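Local coordinates for protein rhamnosidase B (Bacillus sp., PDB 2OKX) that hydrolyses terminal non-reducing alpha-L-rhamnose residues from alpha-L-rhamnosides, as a glycoside hydrolase of family 78, at residues A[585-588]-A[589-593]; A[865-868]-A[869-873]. All blocks are in the same frame, centred on the assembly; numbering follows the deposited sequence.

Interaction 1: A[585-588]-A[589-593]; sequences LVNY and YVFGE
The backbone carbonyl O of N587 is gripped by two N-H groups, which reach it from opposite faces of its plane. F591 N lies at 2.8 Å from N587 O and G592 N at 2.7 Å from the same atom. This is the C-terminal end of helix 577-590 in the alpha barrel of the 6-hairpin glycosidase domain. The bond from F591 is still helical in spacing; that from G592 runs i+5 to i, a wider pi-type turn that closes the helix. G592 has a positive phi (89°), where a CB would press on the carbonyl O before it. The amide of N587 then holds the chain beyond. Its CG is turned roughly anti to the backbone N (chi1 152°), and N587 ND2 donates almost straight to E593 O at 2.7 Å, with the acceptor in the amide plane. N587 OD1 takes the longer bond from E593 N at 3.3 Å. An alanine here would lose both amide bonds and is likely to leave the backbone of E593 less firmly fixed after the turn. OD1 also lies at the edge of the F591 ring, while V590 CG2 sits 3.4 Å above one face of that ring, toward the rim.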
ATOM      1  N   LEU A 585      11.471 -12.962   4.460  1.00 17.14           N
ATOM      2  CA  LEU A 585      12.290 -13.557   5.514  1.00 17.63           C
ATOM      3  C   LEU A 585      11.606 -13.501   6.877  1.00 18.47           C
ATOM      4  O   LEU A 585      11.637 -14.476   7.633  1.00 17.43           O
ATOM      5  CB  LEU A 585      13.646 -12.857   5.597  1.00 19.12           C
ATOM      6  CG  LEU A 585      14.576 -13.055   4.395  1.00 20.46           C
ATOM      7  CD1 LEU A 585      15.809 -12.187   4.564  1.00 20.16           C
ATOM      8  CD2 LEU A 585      14.962 -14.521   4.273  1.00 19.33           C
ATOM      9  N   VAL A 586      11.009 -12.361   7.210  1.00 14.44           N
ATOM     10  CA  VAL A 586      10.318 -12.250   8.491  1.00 16.07           C
ATOM     11  C   VAL A 586       9.179 -13.262   8.500  1.00 16.10           C
ATOM     12  O   VAL A 586       8.964 -13.971   9.484  1.00 17.12           O
ATOM     13  CB  VAL A 586       9.749 -10.842   8.702  1.00 15.61           C
ATOM     14  CG1 VAL A 586       8.984 -10.779  10.013  1.00 14.22           C
ATOM     15  CG2 VAL A 586      10.886  -9.832   8.706  1.00 16.84           C
ATOM     16  N   ASN A 587       8.464 -13.332   7.386  1.00 15.94           N
ATOM     17  CA  ASN A 587       7.358 -14.269   7.234  1.00 16.26           C
ATOM     18  C   ASN A 587       7.797 -15.714   7.500  1.00 14.27           C
ATOM     19  O   ASN A 587       7.086 -16.473   8.160  1.00 14.47           O
ATOM     20  CB  ASN A 587       6.782 -14.154   5.819  1.00 15.93           C
ATOM     21  CG  ASN A 587       6.151 -15.444   5.340  1.00 18.30           C
ATOM     22  OD1 ASN A 587       5.146 -15.902   5.884  1.00 18.23           O
ATOM     23  ND2 ASN A 587       6.749 -16.047   4.314  1.00 16.32           N
ATOM     24  N   TYR A 588       8.962 -16.094   6.985  1.00 15.16           N
ATOM     25  CA  TYR A 588       9.459 -17.458   7.183  1.00 15.55           C
ATOM     26  C   TYR A 588       9.573 -17.789   8.666  1.00 15.72           C
ATOM     27  O   TYR A 588       9.283 -18.910   9.094  1.00 14.50           O
ATOM     28  CB  TYR A 588      10.843 -17.636   6.525  1.00 15.67           C
ATOM     29  CG  TYR A 588      10.858 -17.548   5.013  1.00 15.21           C
ATOM     30  CD1 TYR A 588      11.979 -17.062   4.342  1.00 16.12           C
ATOM     31  CD2 TYR A 588       9.759 -17.947   4.253  1.00 17.61           C
ATOM     32  CE1 TYR A 588      12.008 -16.966   2.957  1.00 18.36           C
ATOM     33  CE2 TYR A 588       9.778 -17.860   2.857  1.00 19.56           C
ATOM     34  CZ  TYR A 588      10.906 -17.363   2.218  1.00 19.32           C
ATOM     35  OH  TYR A 588      10.925 -17.225   0.849  1.00 19.84           O
ATOM     36  N   TYR A 589      10.006 -16.816   9.459  1.00 15.92           N
ATOM     37  CA  TYR A 589      10.166 -17.066  10.884  1.00 16.06           C
ATOM     38  C   TYR A 589       8.915 -16.903  11.739  1.00 16.69           C
ATOM     39  O   TYR A 589       8.755 -17.618  12.727  1.00 16.43           O
ATOM     40  CB  TYR A 589      11.297 -16.200  11.449  1.00 16.02           C
ATOM     41  CG  TYR A 589      12.670 -16.820  11.265  1.00 15.05           C
ATOM     42  CD1 TYR A 589      13.233 -16.949   9.998  1.00 14.24           C
ATOM     43  CD2 TYR A 589      13.388 -17.311  12.358  1.00 16.05           C
ATOM     44  CE1 TYR A 589      14.480 -17.557   9.818  1.00 15.96           C
ATOM     45  CE2 TYR A 589      14.638 -17.919  12.190  1.00 14.53           C
ATOM     46  CZ  TYR A 589      15.173 -18.038  10.918  1.00 16.77           C
ATOM     47  OH  TYR A 589      16.403 -18.633  10.742  1.00 18.34           O
ATOM     48  N   VAL A 590       8.022 -15.993  11.369  1.00 16.30           N
ATOM     49  CA  VAL A 590       6.824 -15.788  12.182  1.00 16.19           C
ATOM     50  C   VAL A 590       5.562 -16.514  11.716  1.00 15.90           C
ATOM     51  O   VAL A 590       4.695 -16.821  12.536  1.00 15.63           O
ATOM     52  CB  VAL A 590       6.505 -14.282  12.336  1.00 18.94           C
ATOM     53  CG1 VAL A 590       7.754 -13.538  12.803  1.00 16.83           C
ATOM     54  CG2 VAL A 590       5.986 -13.713  11.036  1.00 21.04           C
ATOM     55  N   PHE A 591       5.456 -16.794  10.417  1.00 14.87           N
ATOM     56  CA  PHE A 591       4.279 -17.486   9.883  1.00 15.55           C
ATOM     57  C   PHE A 591       4.597 -18.781   9.132  1.00 15.42           C
ATOM     58  O   PHE A 591       3.911 -19.788   9.314  1.00 16.31           O
ATOM     59  CB  PHE A 591       3.484 -16.555   8.963  1.00 14.69           C
ATOM     60  CG  PHE A 591       2.963 -15.329   9.650  1.00 16.18           C
ATOM     61  CD1 PHE A 591       2.216 -15.435  10.815  1.00 16.55           C
ATOM     62  CD2 PHE A 591       3.220 -14.063   9.129  1.00 17.50           C
ATOM     63  CE1 PHE A 591       1.728 -14.300  11.457  1.00 18.90           C
ATOM     64  CE2 PHE A 591       2.738 -12.920   9.761  1.00 15.86           C
ATOM     65  CZ  PHE A 591       1.990 -13.040  10.928  1.00 17.00           C
ATOM     66  N   GLY A 592       5.616 -18.741   8.279  1.00 15.91           N
ATOM     67  CA  GLY A 592       6.015 -19.922   7.523  1.00 17.87           C
ATOM     68  C   GLY A 592       5.332 -20.139   6.180  1.00 20.87           C
ATOM     69  O   GLY A 592       5.412 -21.230   5.612  1.00 19.01           O
ATOM     70  N   GLU A 593       4.662 -19.119   5.653  1.00 20.13           N
ATOM     71  CA  GLU A 593       3.986 -19.281   4.373  1.00 21.62           C
ATOM     72  C   GLU A 593       4.967 -19.193   3.209  1.00 21.01           C
ATOM     73  O   GLU A 593       5.960 -18.462   3.269  1.00 20.59           O
ATOM     74  CB  GLU A 593       2.874 -18.235   4.225  0.58 22.15           C
ATOM     75  CG  GLU A 593       1.755 -18.375   5.267  0.58 22.55           C
ATOM     76  CD  GLU A 593       1.178 -19.786   5.335  0.58 20.34           C
ATOM     77  OE1 GLU A 593       0.709 -20.302   4.303  0.58 20.71           O
ATOM     78  OE2 GLU A 593       1.189 -20.387   6.425  0.58 24.33           O
TER

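Interaction 2: A[865-868]-A[869-873]; sequences SAAP and GYFLG
The F871 ring turns its edge to A867 and one face to Y870. A867 O lies near the ring plane, 3.2 Å from F871 CD1, and A867 CB meets the same edge at 3.9 Å from CD1. On the face, Y870 CD2 stands 3.6 Å above the plane, over the ring centre. In turn, F871 CD1 lies in the plane of the Y870 ring, at its edge. The F871 side chain leans back toward A867 because its CG is anti to the carbonyl carbon (chi1 -66°).

The contact is the first turn of helix 868-876, in the alpha barrel of the glycosidase domain. A867 O accepts two bonds. F871 N comes nearly in line with the carbonyl at 3.0 Å from A867 O, whereas Y870 N sits above the carbonyl plane. A866 O takes G869 N, and a CB on G869 would come tight against that oxygen. P868 has no N-H to give, and its place at the helix start demands none. P868 O accepts L872 N at 3.1 Å, and P868 CB packs on L872 CD1.

Helices 801-813 and 817-833 cover F871, which meets F805 and Y808 edge-to-face. L872 rests on helices 544-559 and 817-833, Y870 on helix 577-590, and G873 bonds through its backbone to V879 in strand 879-881.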
ATOM      1  N   SER A 865      10.147  -2.996   7.625  1.00 16.78           N
ATOM      2  CA  SER A 865      10.767  -2.551   8.874  1.00 16.53           C
ATOM      3  C   SER A 865      10.630  -3.577  10.008  1.00 16.33           C
ATOM      4  O   SER A 865      10.999  -3.284  11.146  1.00 17.44           O
ATOM      5  CB  SER A 865      10.114  -1.247   9.352  1.00 16.58           C
ATOM      6  OG  SER A 865      10.319  -0.178   8.445  1.00 19.09           O
ATOM      7  N   ALA A 866      10.111  -4.767   9.710  1.00 14.70           N
ATOM      8  CA  ALA A 866       9.899  -5.783  10.750  1.00 14.83           C
ATOM      9  C   ALA A 866      11.100  -6.670  11.094  1.00 13.89           C
ATOM     10  O   ALA A 866      10.929  -7.802  11.558  1.00 13.05           O
ATOM     11  CB  ALA A 866       8.699  -6.663  10.371  1.00 13.01           C
ATOM     12  N   ALA A 867      12.304  -6.147  10.897  1.00 15.05           N
ATOM     13  CA  ALA A 867      13.537  -6.888  11.175  1.00 16.98           C
ATOM     14  C   ALA A 867      13.568  -7.776  12.428  1.00 16.35           C
ATOM     15  O   ALA A 867      13.987  -8.933  12.355  1.00 17.67           O
ATOM     16  CB  ALA A 867      14.721  -5.918  11.211  1.00 15.76           C
ATOM     17  N   PRO A 868      13.137  -7.254  13.593  1.00 15.67           N
ATOM     18  CA  PRO A 868      13.167  -8.086  14.805  1.00 15.29           C
ATOM     19  C   PRO A 868      12.477  -9.441  14.652  1.00 16.24           C
ATOM     20  O   PRO A 868      12.885 -10.422  15.278  1.00 13.93           O
ATOM     21  CB  PRO A 868      12.488  -7.200  15.851  1.00 15.67           C
ATOM     22  CG  PRO A 868      12.846  -5.806  15.382  1.00 13.82           C
ATOM     23  CD  PRO A 868      12.615  -5.908  13.897  1.00 14.97           C
ATOM     24  N   GLY A 869      11.437  -9.490  13.823  1.00 15.11           N
ATOM     25  CA  GLY A 869      10.713 -10.734  13.610  1.00 15.13           C
ATOM     26  C   GLY A 869      11.585 -11.818  12.999  1.00 16.55           C
ATOM     27  O   GLY A 869      11.277 -13.008  13.092  1.00 16.79           O
ATOM     28  N   TYR A 870      12.678 -11.405  12.371  1.00 16.03           N
ATOM     29  CA  TYR A 870      13.608 -12.342  11.752  1.00 16.92           C
ATOM     30  C   TYR A 870      14.856 -12.543  12.609  1.00 17.13           C
ATOM     31  O   TYR A 870      15.232 -13.674  12.899  1.00 16.78           O
ATOM     32  CB  TYR A 870      14.025 -11.834  10.372  1.00 16.61           C
ATOM     33  CG  TYR A 870      15.179 -12.599   9.741  1.00 17.95           C
ATOM     34  CD1 TYR A 870      14.989 -13.869   9.188  1.00 19.31           C
ATOM     35  CD2 TYR A 870      16.452 -12.040   9.686  1.00 18.75           C
ATOM     36  CE1 TYR A 870      16.050 -14.567   8.589  1.00 21.00           C
ATOM     37  CE2 TYR A 870      17.518 -12.723   9.095  1.00 22.84           C
ATOM     38  CZ  TYR A 870      17.309 -13.983   8.548  1.00 22.64           C
ATOM     39  OH  TYR A 870      18.363 -14.637   7.950  1.00 24.95           O
ATOM     40  N   PHE A 871      15.490 -11.446  13.026  1.00 14.70           N
ATOM     41  CA  PHE A 871      16.724 -11.554  13.796  1.00 15.13           C
ATOM     42  C   PHE A 871      16.654 -12.143  15.194  1.00 14.98           C
ATOM     43  O   PHE A 871      17.607 -12.790  15.629  1.00 14.66           O
ATOM     44  CB  PHE A 871      17.446 -10.199  13.844  1.00 13.95           C
ATOM     45  CG  PHE A 871      17.937  -9.739  12.504  1.00 16.65           C
ATOM     46  CD1 PHE A 871      17.162  -8.895  11.716  1.00 15.09           C
ATOM     47  CD2 PHE A 871      19.135 -10.226  11.989  1.00 14.57           C
ATOM     48  CE1 PHE A 871      17.567  -8.545  10.432  1.00 15.37           C
ATOM     49  CE2 PHE A 871      19.551  -9.885  10.707  1.00 17.18           C
ATOM     50  CZ  PHE A 871      18.766  -9.045   9.924  1.00 17.74           C
ATOM     51  N   LEU A 872      15.550 -11.936  15.906  1.00 13.86           N
ATOM     52  CA  LEU A 872      15.451 -12.484  17.253  1.00 14.47           C
ATOM     53  C   LEU A 872      15.444 -14.011  17.197  1.00 16.70           C
ATOM     54  O   LEU A 872      16.113 -14.669  17.993  1.00 15.11           O
ATOM     55  CB  LEU A 872      14.198 -11.955  17.969  1.00 13.78           C
ATOM     56  CG  LEU A 872      14.244 -10.444  18.247  1.00 15.98           C
ATOM     57  CD1 LEU A 872      12.951  -9.981  18.928  1.00 11.29           C
ATOM     58  CD2 LEU A 872      15.453 -10.128  19.127  1.00 15.36           C
ATOM     59  N   GLY A 873      14.704 -14.574  16.248  1.00 16.09           N
ATOM     60  CA  GLY A 873      14.669 -16.022  16.130  1.00 15.65           C
ATOM     61  C   GLY A 873      15.929 -16.601  15.493  1.00 15.93           C
ATOM     62  O   GLY A 873      16.368 -17.694  15.856  1.00 16.07           O
TER

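In the fold
Both interactions are mostly buried and belong to the helical barrel, with centres about 10 Å apart. Interaction 1 is a helix end and interaction 2 a helix start. The first relies on an asparagine amide holding the exiting backbone, and its last residues, G592 and E593, are partly exposed. The second uses backbone carbonyls and packed rings, with no polar side chain bonding across it; Y870 is partly exposed there as well. Y589 and Y870 join the two helices edge-to-face, and V586 CG2 packs on A866 O, in the loop before helix 868-876, at 3.5 Å. V879 joins them further: its O takes the Y589 hydroxyl and its backbone bonds to G873. Helix 544-559 packs against both.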